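Local coordinates for oligopeptide ABC transporter, periplasmic oligopeptide-binding protein, putative (Thermotoga maritima MSB8, PDB 5IPW) that probably binds oligopeptides in the periplasm and delivers them to an ABC transporter for uptake, at residues A[62-67]-A[296-301]; A[250-255]-A[276-281]; A[324-329]-A[598-603]. All blocks are in the same frame, centred on the assembly; numbering follows the deposited sequence.

Interaction 1 (A[62-67]-A[296-301])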
loop_
_atom_site.group_PDB
_atom_site.type_symbol
_atom_site.label_atom_id
_atom_site.label_comp_id
_atom_site.label_asym_id
_atom_site.label_seq_id
_atom_site.Cartn_x
_atom_site.Cartn_y
_atom_site.Cartn_z
ATOM N N THR A 62 5.985 1.861 27.968
ATOM C CA THR A 62 4.675 2.147 27.412
ATOM C C THR A 62 4.867 3.137 26.283
ATOM O O THR A 62 5.384 4.233 26.478
ATOM C CB THR A 62 3.687 2.713 28.458
ATOM O OG1 THR A 62 3.454 1.739 29.484
ATOM C CG2 THR A 62 2.348 3.054 27.821
ATOM N N TRP A 63 4.429 2.722 25.106
ATOM C CA TRP A 63 4.572 3.475 23.886
ATOM C C TRP A 63 3.356 4.391 23.762
ATOM O O TRP A 63 2.232 3.924 23.524
ATOM C CB TRP A 63 4.691 2.474 22.721
ATOM C CG TRP A 63 4.634 2.995 21.324
ATOM C CD1 TRP A 63 4.623 4.299 20.902
ATOM C CD2 TRP A 63 4.617 2.194 20.146
ATOM N NE1 TRP A 63 4.574 4.352 19.519
ATOM C CE2 TRP A 63 4.577 3.070 19.037
ATOM C CE3 TRP A 63 4.636 0.813 19.917
ATOM C CZ2 TRP A 63 4.548 2.605 17.727
ATOM C CZ3 TRP A 63 4.601 0.356 18.624
ATOM C CH2 TRP A 63 4.559 1.247 17.539
ATOM N N ARG A 64 3.598 5.691 23.925
ATOM C CA ARG A 64 2.547 6.697 23.890
ATOM C C ARG A 64 2.259 7.159 22.479
ATOM O O ARG A 64 3.152 7.644 21.783
ATOM C CB ARG A 64 2.938 7.909 24.736
ATOM C CG ARG A 64 3.188 7.574 26.203
ATOM C CD ARG A 64 3.808 8.744 26.942
ATOM N NE ARG A 64 5.132 9.054 26.410
ATOM C CZ ARG A 64 5.795 10.186 26.616
ATOM N NH1 ARG A 64 5.281 11.161 27.366
ATOM N NH2 ARG A 64 6.993 10.347 26.066
ATOM N N ARG A 65 1.002 7.001 22.069
ATOM C CA ARG A 65 0.519 7.555 20.813
ATOM C C ARG A 65 -0.775 8.324 21.056
ATOM O O ARG A 65 -1.275 8.399 22.185
ATOM C CB ARG A 65 0.240 6.438 19.809
ATOM C CG ARG A 65 1.379 5.472 19.547
ATOM C CD ARG A 65 0.966 4.447 18.489
ATOM N NE ARG A 65 1.614 4.681 17.200
ATOM C CZ ARG A 65 1.003 4.791 16.020
ATOM N NH1 ARG A 65 -0.310 4.688 15.904
ATOM N NH2 ARG A 65 1.729 4.997 14.924
ATOM N N VAL A 66 -1.326 8.876 19.983
ATOM C CA VAL A 66 -2.630 9.525 20.031
ATOM C C VAL A 66 -3.490 9.071 18.854
ATOM O O VAL A 66 -2.980 8.869 17.750
ATOM C CB VAL A 66 -2.503 11.074 20.019
ATOM C CG1 VAL A 66 -1.756 11.557 21.247
ATOM C CG2 VAL A 66 -1.810 11.573 18.764
ATOM N N TRP A 67 -4.792 8.922 19.091
ATOM C CA TRP A 67 -5.743 8.617 18.008
ATOM C C TRP A 67 -7.077 9.374 18.134
ATOM O O TRP A 67 -7.366 10.010 19.155
ATOM C CB TRP A 67 -5.981 7.105 17.917
ATOM C CG TRP A 67 -6.930 6.525 18.935
ATOM C CD1 TRP A 67 -7.146 6.953 20.215
ATOM C CD2 TRP A 67 -7.764 5.376 18.754
ATOM N NE1 TRP A 67 -8.072 6.150 20.836
ATOM C CE2 TRP A 67 -8.468 5.174 19.960
ATOM C CE3 TRP A 67 -7.986 4.499 17.685
ATOM C CZ2 TRP A 67 -9.381 4.132 20.127
ATOM C CZ3 TRP A 67 -8.896 3.463 17.850
ATOM C CH2 TRP A 67 -9.584 3.290 19.063
ATOM N N GLU A 296 5.498 14.453 23.502
ATOM C CA GLU A 296 4.545 13.625 24.238
ATOM C C GLU A 296 4.115 12.395 23.431
ATOM O O GLU A 296 3.303 11.602 23.896
ATOM C CB GLU A 296 3.325 14.452 24.649
ATOM C CG GLU A 296 3.606 15.435 25.776
ATOM C CD GLU A 296 2.372 16.208 26.220
ATOM O OE1 GLU A 296 1.350 16.184 25.502
ATOM O OE2 GLU A 296 2.427 16.845 27.293
ATOM N N ILE A 297 4.661 12.248 22.226
ATOM C CA ILE A 297 4.435 11.070 21.402
ATOM C C ILE A 297 5.764 10.333 21.207
ATOM O O ILE A 297 6.736 10.909 20.721
ATOM C CB ILE A 297 3.854 11.456 20.034
ATOM C CG1 ILE A 297 2.538 12.215 20.223
ATOM C CG2 ILE A 297 3.669 10.208 19.172
ATOM C CD1 ILE A 297 1.790 12.514 18.940
ATOM N N ASP A 298 5.791 9.060 21.588
ATOM C CA ASP A 298 7.014 8.261 21.563
ATOM C C ASP A 298 7.416 7.854 20.152
ATOM O O ASP A 298 8.600 7.864 19.813
ATOM C CB ASP A 298 6.849 7.037 22.446
ATOM C CG ASP A 298 6.915 7.378 23.916
ATOM O OD1 ASP A 298 7.808 8.171 24.291
ATOM O OD2 ASP A 298 6.093 6.838 24.696
ATOM N N MET A 299 6.431 7.502 19.337
ATOM C CA MET A 299 6.641 7.316 17.907
ATOM C C MET A 299 5.298 7.238 17.200
ATOM O O MET A 299 4.392 6.523 17.640
ATOM C CB MET A 299 7.511 6.066 17.624
ATOM C CG MET A 299 6.924 5.022 16.671
ATOM S SD MET A 299 6.882 5.462 14.945
ATOM C CE MET A 299 5.453 4.566 14.439
ATOM N N GLN A 300 5.173 7.966 16.101
ATOM C CA GLN A 300 3.952 7.927 15.320
ATOM C C GLN A 300 4.188 8.509 13.951
ATOM O O GLN A 300 5.002 9.409 13.766
ATOM C CB GLN A 300 2.822 8.691 16.017
ATOM C CG GLN A 300 1.459 8.484 15.375
ATOM C CD GLN A 300 0.294 8.889 16.273
ATOM O OE1 GLN A 300 0.379 8.829 17.498
ATOM N NE2 GLN A 300 -0.809 9.291 15.655
ATOM N N TRP A 301 3.475 7.954 12.988
ATOM C CA TRP A 301 3.465 8.457 11.630
ATOM C C TRP A 301 2.054 8.853 11.221
ATOM O O TRP A 301 1.866 9.810 10.465
ATOM C CB TRP A 301 3.980 7.377 10.679
ATOM C CG TRP A 301 3.760 7.685 9.234
ATOM C CD1 TRP A 301 4.495 8.521 8.457
ATOM C CD2 TRP A 301 2.737 7.149 8.394
ATOM N NE1 TRP A 301 3.993 8.543 7.176
ATOM C CE2 TRP A 301 2.910 7.713 7.112
ATOM C CE3 TRP A 301 1.690 6.239 8.600
ATOM C CZ2 TRP A 301 2.076 7.406 6.035
ATOM C CZ3 TRP A 301 0.857 5.926 7.526
ATOM C CH2 TRP A 301 1.056 6.511 6.259
#
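Arg64 grips Asp298 side-on in a two-pronged salt bridge. Its NE lies 3.0 Å from Asp298 OD2 and its NH2 2.9 Å from Asp298 OD1. Both oxygens sit in the guanidinium plane, yet the carboxylate is turned 46° against that plane and is met from above its own. A bend at chi3 turns NE toward Asp298, where it shares OD2 with the backbone N of Arg64, which reaches that oxygen on its anti side at 2.9 Å. Two N-H groups on OD2 and one on OD1 fix the rotation of this buried carboxylate and probably favour its charged form.

Further hydrogen bonds extend the grip. Asp298 N donates to Arg64 O. Trp63 NE1 points in its ring plane at a lone pair of Met299 O, 2.9 Å away, a carbonyl that also takes a weak bond from Arg65 NE. Gln300, with CG anti to its backbone N (chi1 -170°), lays its amide along the strand edge: OE1 accepts from Val66 N at 3.0 Å and NE2 donates to Val66 O at 3.0 Å.

Among the packing contacts, Met299 CG touches Trp63 CZ2 at 3.5 Å, Val66 CG2 meets Ile297 CD1 at 3.7 Å, and Gln300 CG lies over one face of the Arg65 guanidinium, whose plane stacks at 25° to the Gln300 amide.

Strand 62-67 is the outermost strand of its sheet, and here side chains rather than regular strand pairing dock its edge onto 296-301, whose strand 299-300 is the outer strand of another sheet of this periplasmic binding protein fold.

Interaction 2 (A[250-255]-A[276-281])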
loop_
_atom_site.group_PDB
_atom_site.type_symbol
_atom_site.label_atom_id
_atom_site.label_comp_id
_atom_site.label_asym_id
_atom_site.label_seq_id
_atom_site.Cartn_x
_atom_site.Cartn_y
_atom_site.Cartn_z
ATOM N N GLU A 250 -12.968 4.917 26.066
ATOM C CA GLU A 250 -12.183 5.511 27.153
ATOM C C GLU A 250 -11.117 6.405 26.534
ATOM O O GLU A 250 -10.791 6.260 25.348
ATOM C CB GLU A 250 -11.535 4.446 28.045
ATOM C CG GLU A 250 -12.521 3.648 28.892
ATOM C CD GLU A 250 -11.880 2.457 29.595
ATOM O OE1 GLU A 250 -11.060 2.666 30.518
ATOM O OE2 GLU A 250 -12.208 1.301 29.233
ATOM N N GLN A 251 -10.595 7.350 27.312
ATOM C CA GLN A 251 -9.651 8.322 26.756
ATOM C C GLN A 251 -8.288 7.688 26.482
ATOM O O GLN A 251 -7.574 8.129 25.587
ATOM C CB GLN A 251 -9.525 9.576 27.633
ATOM C CG GLN A 251 -8.665 9.450 28.883
ATOM C CD GLN A 251 -8.114 10.794 29.348
ATOM O OE1 GLN A 251 -7.853 11.689 28.536
ATOM N NE2 GLN A 251 -7.922 10.938 30.657
ATOM N N PHE A 252 -7.943 6.658 27.254
ATOM C CA PHE A 252 -6.746 5.861 26.999
ATOM C C PHE A 252 -7.105 4.442 26.546
ATOM O O PHE A 252 -7.566 3.621 27.336
ATOM C CB PHE A 252 -5.840 5.854 28.232
ATOM C CG PHE A 252 -5.334 7.217 28.595
ATOM C CD1 PHE A 252 -4.507 7.912 27.720
ATOM C CD2 PHE A 252 -5.713 7.829 29.784
ATOM C CE1 PHE A 252 -4.051 9.181 28.033
ATOM C CE2 PHE A 252 -5.262 9.101 30.102
ATOM C CZ PHE A 252 -4.429 9.778 29.226
ATOM N N TYR A 253 -6.916 4.191 25.252
ATOM C CA TYR A 253 -7.091 2.862 24.669
ATOM C C TYR A 253 -5.765 2.119 24.784
ATOM O O TYR A 253 -4.772 2.518 24.172
ATOM C CB TYR A 253 -7.515 2.983 23.209
ATOM C CG TYR A 253 -7.752 1.666 22.512
ATOM C CD1 TYR A 253 -8.599 0.706 23.055
ATOM C CD2 TYR A 253 -7.150 1.390 21.284
ATOM C CE1 TYR A 253 -8.826 -0.496 22.406
ATOM C CE2 TYR A 253 -7.374 0.195 20.629
ATOM C CZ TYR A 253 -8.208 -0.744 21.195
ATOM O OH TYR A 253 -8.423 -1.937 20.543
ATOM N N ILE A 254 -5.743 1.056 25.583
ATOM C CA ILE A 254 -4.491 0.381 25.920
ATOM C C ILE A 254 -4.384 -1.016 25.322
ATOM O O ILE A 254 -5.297 -1.837 25.468
ATOM C CB ILE A 254 -4.284 0.294 27.444
ATOM C CG1 ILE A 254 -4.306 1.711 28.049
ATOM C CG2 ILE A 254 -2.965 -0.407 27.757
ATOM C CD1 ILE A 254 -4.164 1.770 29.558
ATOM N N LEU A 255 -3.253 -1.268 24.658
ATOM C CA LEU A 255 -2.893 -2.609 24.196
ATOM C C LEU A 255 -1.806 -3.184 25.091
ATOM O O LEU A 255 -0.866 -2.494 25.450
ATOM C CB LEU A 255 -2.407 -2.592 22.754
ATOM C CG LEU A 255 -3.267 -1.842 21.744
ATOM C CD1 LEU A 255 -2.470 -1.596 20.487
ATOM C CD2 LEU A 255 -4.542 -2.592 21.412
ATOM N N TYR A 276 3.401 -2.235 26.707
ATOM C CA TYR A 276 2.107 -1.613 26.472
ATOM C C TYR A 276 2.211 -0.521 25.431
ATOM O O TYR A 276 3.235 0.160 25.343
ATOM C CB TYR A 276 1.586 -0.974 27.756
ATOM C CG TYR A 276 1.331 -1.943 28.870
ATOM C CD1 TYR A 276 0.107 -2.579 28.993
ATOM C CD2 TYR A 276 2.300 -2.202 29.809
ATOM C CE1 TYR A 276 -0.137 -3.467 30.024
ATOM C CE2 TYR A 276 2.074 -3.083 30.846
ATOM C CZ TYR A 276 0.854 -3.718 30.946
ATOM O OH TYR A 276 0.636 -4.610 31.975
ATOM N N VAL A 277 1.154 -0.353 24.647
ATOM C CA VAL A 277 1.048 0.801 23.773
ATOM C C VAL A 277 -0.292 1.458 24.055
ATOM O O VAL A 277 -1.335 0.805 24.007
ATOM C CB VAL A 277 1.272 0.469 22.270
ATOM C CG1 VAL A 277 0.971 -0.981 21.960
ATOM C CG2 VAL A 277 0.476 1.396 21.359
ATOM N N ARG A 278 -0.243 2.747 24.396
ATOM C CA ARG A 278 -1.440 3.479 24.784
ATOM C C ARG A 278 -1.729 4.637 23.841
ATOM O O ARG A 278 -0.858 5.452 23.539
ATOM C CB ARG A 278 -1.358 3.923 26.256
ATOM C CG ARG A 278 -1.026 5.379 26.555
ATOM C CD ARG A 278 -0.619 5.516 28.017
ATOM N NE ARG A 278 -1.223 6.650 28.711
ATOM C CZ ARG A 278 -0.753 7.900 28.728
ATOM N NH1 ARG A 278 0.334 8.248 28.059
ATOM N NH2 ARG A 278 -1.396 8.828 29.422
ATOM N N HIS A 279 -2.961 4.668 23.349
ATOM C CA HIS A 279 -3.449 5.773 22.536
ATOM C C HIS A 279 -4.337 6.665 23.393
ATOM O O HIS A 279 -5.249 6.172 24.072
ATOM C CB HIS A 279 -4.252 5.256 21.350
ATOM C CG HIS A 279 -3.433 4.512 20.346
ATOM N ND1 HIS A 279 -2.888 3.274 20.602
ATOM C CD2 HIS A 279 -3.077 4.826 19.079
ATOM C CE1 HIS A 279 -2.219 2.861 19.543
ATOM N NE2 HIS A 279 -2.327 3.780 18.601
ATOM N N GLU A 280 -4.048 7.965 23.379
ATOM C CA GLU A 280 -4.942 8.956 23.956
ATOM C C GLU A 280 -5.934 9.442 22.906
ATOM O O GLU A 280 -5.542 9.785 21.784
ATOM C CB GLU A 280 -4.154 10.139 24.503
ATOM C CG GLU A 280 -5.006 11.082 25.345
ATOM C CD GLU A 280 -4.201 12.129 26.090
ATOM O OE1 GLU A 280 -2.975 11.959 26.281
ATOM O OE2 GLU A 280 -4.818 13.130 26.495
ATOM N N TYR A 281 -7.220 9.463 23.260
ATOM C CA TYR A 281 -8.214 10.081 22.389
ATOM C C TYR A 281 -7.911 11.583 22.284
ATOM O O TYR A 281 -7.639 12.247 23.281
ATOM C CB TYR A 281 -9.661 9.868 22.876
ATOM C CG TYR A 281 -10.659 10.648 22.031
ATOM C CD1 TYR A 281 -11.186 10.106 20.863
ATOM C CD2 TYR A 281 -11.029 11.952 22.375
ATOM C CE1 TYR A 281 -12.073 10.824 20.071
ATOM C CE2 TYR A 281 -11.912 12.682 21.591
ATOM C CZ TYR A 281 -12.431 12.116 20.440
ATOM O OH TYR A 281 -13.308 12.844 19.661
HETATM O O HOH W 1 -3.347 1.392 22.257
#
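Phe252 to Leu255 pair with Val277 to Glu280 as antiparallel strands, their directions 163° apart. Tyr253-His279 and Leu255-Val277 are the hydrogen-bonded pairs, each closed by two N-H to O bonds; Phe252-Glu280 and Ile254-Arg278 are non-hydrogen-bonded pairs. Tyr281 N extends the pairing to Gln251 O at 2.7 Å.

On the face of Phe252 and Arg278, the guanidinium lies nearly flat on the ring, planes 27° apart, in an off-centre cation-pi contact with CZ 4.2 Å from the ring centroid. With CG anti to its backbone N (chi1 -169°), Glu280 runs alongside the same ring, CG 3.4 Å from Phe252 CE1, so the phenyl is shared between a cationic and an anionic chain. Next along, Ile254 CG2 packs on Tyr276 CD1 at 4.0 Å. On the other face, Leu255 CD1 meets Val277 CG1 at 3.8 Å, and a water held in the plane of the His279 ring beside ND1 donates to Tyr253 O and Val277 O, giving both carbonyls a partner beyond the strand bonds.

Strand 276-281 is flanked on its far side by strand 62-67, and 252-257 by 242-244. Helix 73-80 packs against Tyr253, Leu255 and His279, where Trp67 stacks on Tyr253 and meets His279 edge-to-face.

Interaction 3 (A[324-329]-A[598-603])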
loop_
_atom_site.group_PDB
_atom_site.type_symbol
_atom_site.label_atom_id
_atom_site.label_comp_id
_atom_site.label_asym_id
_atom_site.label_seq_id
_atom_site.Cartn_x
_atom_site.Cartn_y
_atom_site.Cartn_z
ATOM N N GLY A 324 11.865 19.057 21.821
ATOM C CA GLY A 324 10.978 17.914 22.028
ATOM C C GLY A 324 11.642 16.576 22.351
ATOM O O GLY A 324 10.970 15.654 22.805
ATOM N N GLY A 325 12.944 16.455 22.115
ATOM C CA GLY A 325 13.655 15.210 22.406
ATOM C C GLY A 325 13.321 14.074 21.447
ATOM O O GLY A 325 13.218 12.918 21.860
ATOM N N TYR A 326 13.162 14.406 20.169
ATOM C CA TYR A 326 12.785 13.435 19.157
ATOM C C TYR A 326 13.478 13.743 17.840
ATOM O O TYR A 326 14.140 14.761 17.704
ATOM C CB TYR A 326 11.259 13.416 18.958
ATOM C CG TYR A 326 10.677 14.689 18.374
ATOM C CD1 TYR A 326 10.680 14.914 17.008
ATOM C CD2 TYR A 326 10.118 15.667 19.202
ATOM C CE1 TYR A 326 10.149 16.076 16.477
ATOM C CE2 TYR A 326 9.579 16.832 18.681
ATOM C CZ TYR A 326 9.600 17.039 17.324
ATOM O OH TYR A 326 9.083 18.203 16.810
ATOM N N ARG A 327 13.316 12.849 16.873
ATOM C CA ARG A 327 13.855 13.054 15.538
ATOM C C ARG A 327 12.743 12.894 14.524
ATOM O O ARG A 327 11.752 12.214 14.785
ATOM C CB ARG A 327 15.006 12.078 15.248
ATOM C CG ARG A 327 14.627 10.606 15.197
ATOM C CD ARG A 327 15.858 9.731 15.411
ATOM N NE ARG A 327 15.569 8.297 15.409
ATOM C CZ ARG A 327 14.932 7.654 16.382
ATOM N NH1 ARG A 327 14.480 8.312 17.444
ATOM N NH2 ARG A 327 14.731 6.344 16.289
ATOM N N VAL A 328 12.905 13.550 13.382
ATOM C CA VAL A 328 11.935 13.489 12.305
ATOM C C VAL A 328 12.453 12.529 11.252
ATOM O O VAL A 328 13.540 12.720 10.698
ATOM C CB VAL A 328 11.706 14.872 11.665
ATOM C CG1 VAL A 328 10.842 14.758 10.419
ATOM C CG2 VAL A 328 11.050 15.814 12.665
ATOM N N LEU A 329 11.662 11.503 10.970
ATOM C CA LEU A 329 12.045 10.488 10.009
ATOM C C LEU A 329 11.520 10.886 8.639
ATOM O O LEU A 329 10.321 11.140 8.467
ATOM C CB LEU A 329 11.521 9.116 10.448
ATOM C CG LEU A 329 12.059 8.702 11.823
ATOM C CD1 LEU A 329 11.221 7.598 12.433
ATOM C CD2 LEU A 329 13.511 8.275 11.730
ATOM N N PRO A 598 6.388 12.365 6.762
ATOM C CA PRO A 598 7.302 12.151 7.868
ATOM C C PRO A 598 6.676 11.529 9.104
ATOM O O PRO A 598 5.465 11.601 9.314
ATOM C CB PRO A 598 7.784 13.563 8.189
ATOM C CG PRO A 598 6.611 14.412 7.868
ATOM C CD PRO A 598 5.995 13.779 6.650
ATOM N N ALA A 599 7.533 10.927 9.911
ATOM C CA ALA A 599 7.142 10.360 11.184
ATOM C C ALA A 599 8.070 10.943 12.214
ATOM O O ALA A 599 9.070 11.580 11.871
ATOM C CB ALA A 599 7.287 8.847 11.153
ATOM N N ILE A 600 7.750 10.728 13.478
ATOM C CA ILE A 600 8.666 11.096 14.537
ATOM C C ILE A 600 8.863 9.927 15.472
ATOM O O ILE A 600 7.993 9.068 15.602
ATOM C CB ILE A 600 8.206 12.347 15.323
ATOM C CG1 ILE A 600 6.981 12.057 16.196
ATOM C CG2 ILE A 600 7.915 13.490 14.362
ATOM C CD1 ILE A 600 6.654 13.185 17.159
ATOM N N ALA A 601 10.033 9.907 16.093
ATOM C CA ALA A 601 10.362 8.935 17.103
ATOM C C ALA A 601 11.217 9.633 18.136
ATOM O O ALA A 601 12.168 10.304 17.795
ATOM C CB ALA A 601 11.127 7.776 16.487
ATOM N N LYS A 602 10.872 9.480 19.400
ATOM C CA LYS A 602 11.721 9.963 20.462
ATOM C C LYS A 602 13.122 9.393 20.301
ATOM O O LYS A 602 13.304 8.317 19.740
ATOM C CB LYS A 602 11.156 9.562 21.824
ATOM C CG LYS A 602 9.868 10.286 22.183
ATOM C CD LYS A 602 10.115 11.705 22.655
ATOM C CE LYS A 602 10.587 11.725 24.096
ATOM N NZ LYS A 602 10.553 13.119 24.607
ATOM N N ASN A 603 14.108 10.117 20.812
ATOM C CA ASN A 603 15.497 9.696 20.719
ATOM C C ASN A 603 15.795 8.379 21.423
ATOM O O ASN A 603 16.781 7.722 21.092
ATOM C CB ASN A 603 16.419 10.785 21.272
ATOM C CG ASN A 603 16.410 12.029 20.419
ATOM O OD1 ASN A 603 16.148 11.967 19.221
ATOM N ND2 ASN A 603 16.684 13.169 21.032
HETATM O O HOH W 2 16.264 15.529 19.129
#
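A Schellman motif ends helix 311-324 at Gly325, and the chain turns there into a strand that pairs antiparallel with 599-602. Lys602, bent at chi2 (-78°) and chi3 (-79°), curls back over this turn and its NZ donates to Gly324 O at 3.1 Å, while Asn603 N donates to Gly325 O at 3.1 Å. Gly325 has positive phi, as usual for the residue that closes a Schellman motif. Water 2 bridges Tyr326 O and Asn603 ND2.

Arg327-Ala601 and Leu329-Ala599 are the hydrogen-bonded pairs between the two strands, each with two backbone bonds. The sheet continues through 299-300 beyond strand 599-602 and through 613-614 beyond 326-333, joining parts of the chain that lie far apart in sequence.

Arg327 reaches across to the partner strand: NH1 meets Lys602 O at 2.6 Å in a bent bond (133°), in the guanidinium plane though from above the carbonyl plane, and Ala601 CB lies over one face, 3.5 Å from NH1. Its NH2 bonds to Phe605 O. A leucine in its place would probably leave the carbonyls of Lys602 and Phe605 without these donors and the chain after the strand less firmly tied.

On the face turned to helix 311-324, Tyr326 CD1 packs on Ile600 CB at 3.9 Å, with Ile600 CD1 over one face of the ring. Val328 CG1 lies alongside Pro598 CB at 4.0 Å.

Interaction 1 is the bridge between the other two. Its strand 62-67 lies beside 276-281 of interaction 2, where Arg65 N is 2.8 Å from Arg278 O and Trp63 N 2.8 Å from Tyr276 O, both probable hydrogen bonds. Its other segment meets interaction 3: Asp298 O lies 2.8 Å from Lys602 N and Gln300 O 3.1 Å from Ile600 N. Interactions 2 and 3, their centres about 20 Å apart and nearest atoms about 11 Å, do not touch; each centre lies about 10 Å from that of interaction 1. Two sheets are thus joined edge to edge through 62-67 and 296-301. Along the chain, interaction 2 is nested within the loop that interaction 1 closes; interaction 3 follows.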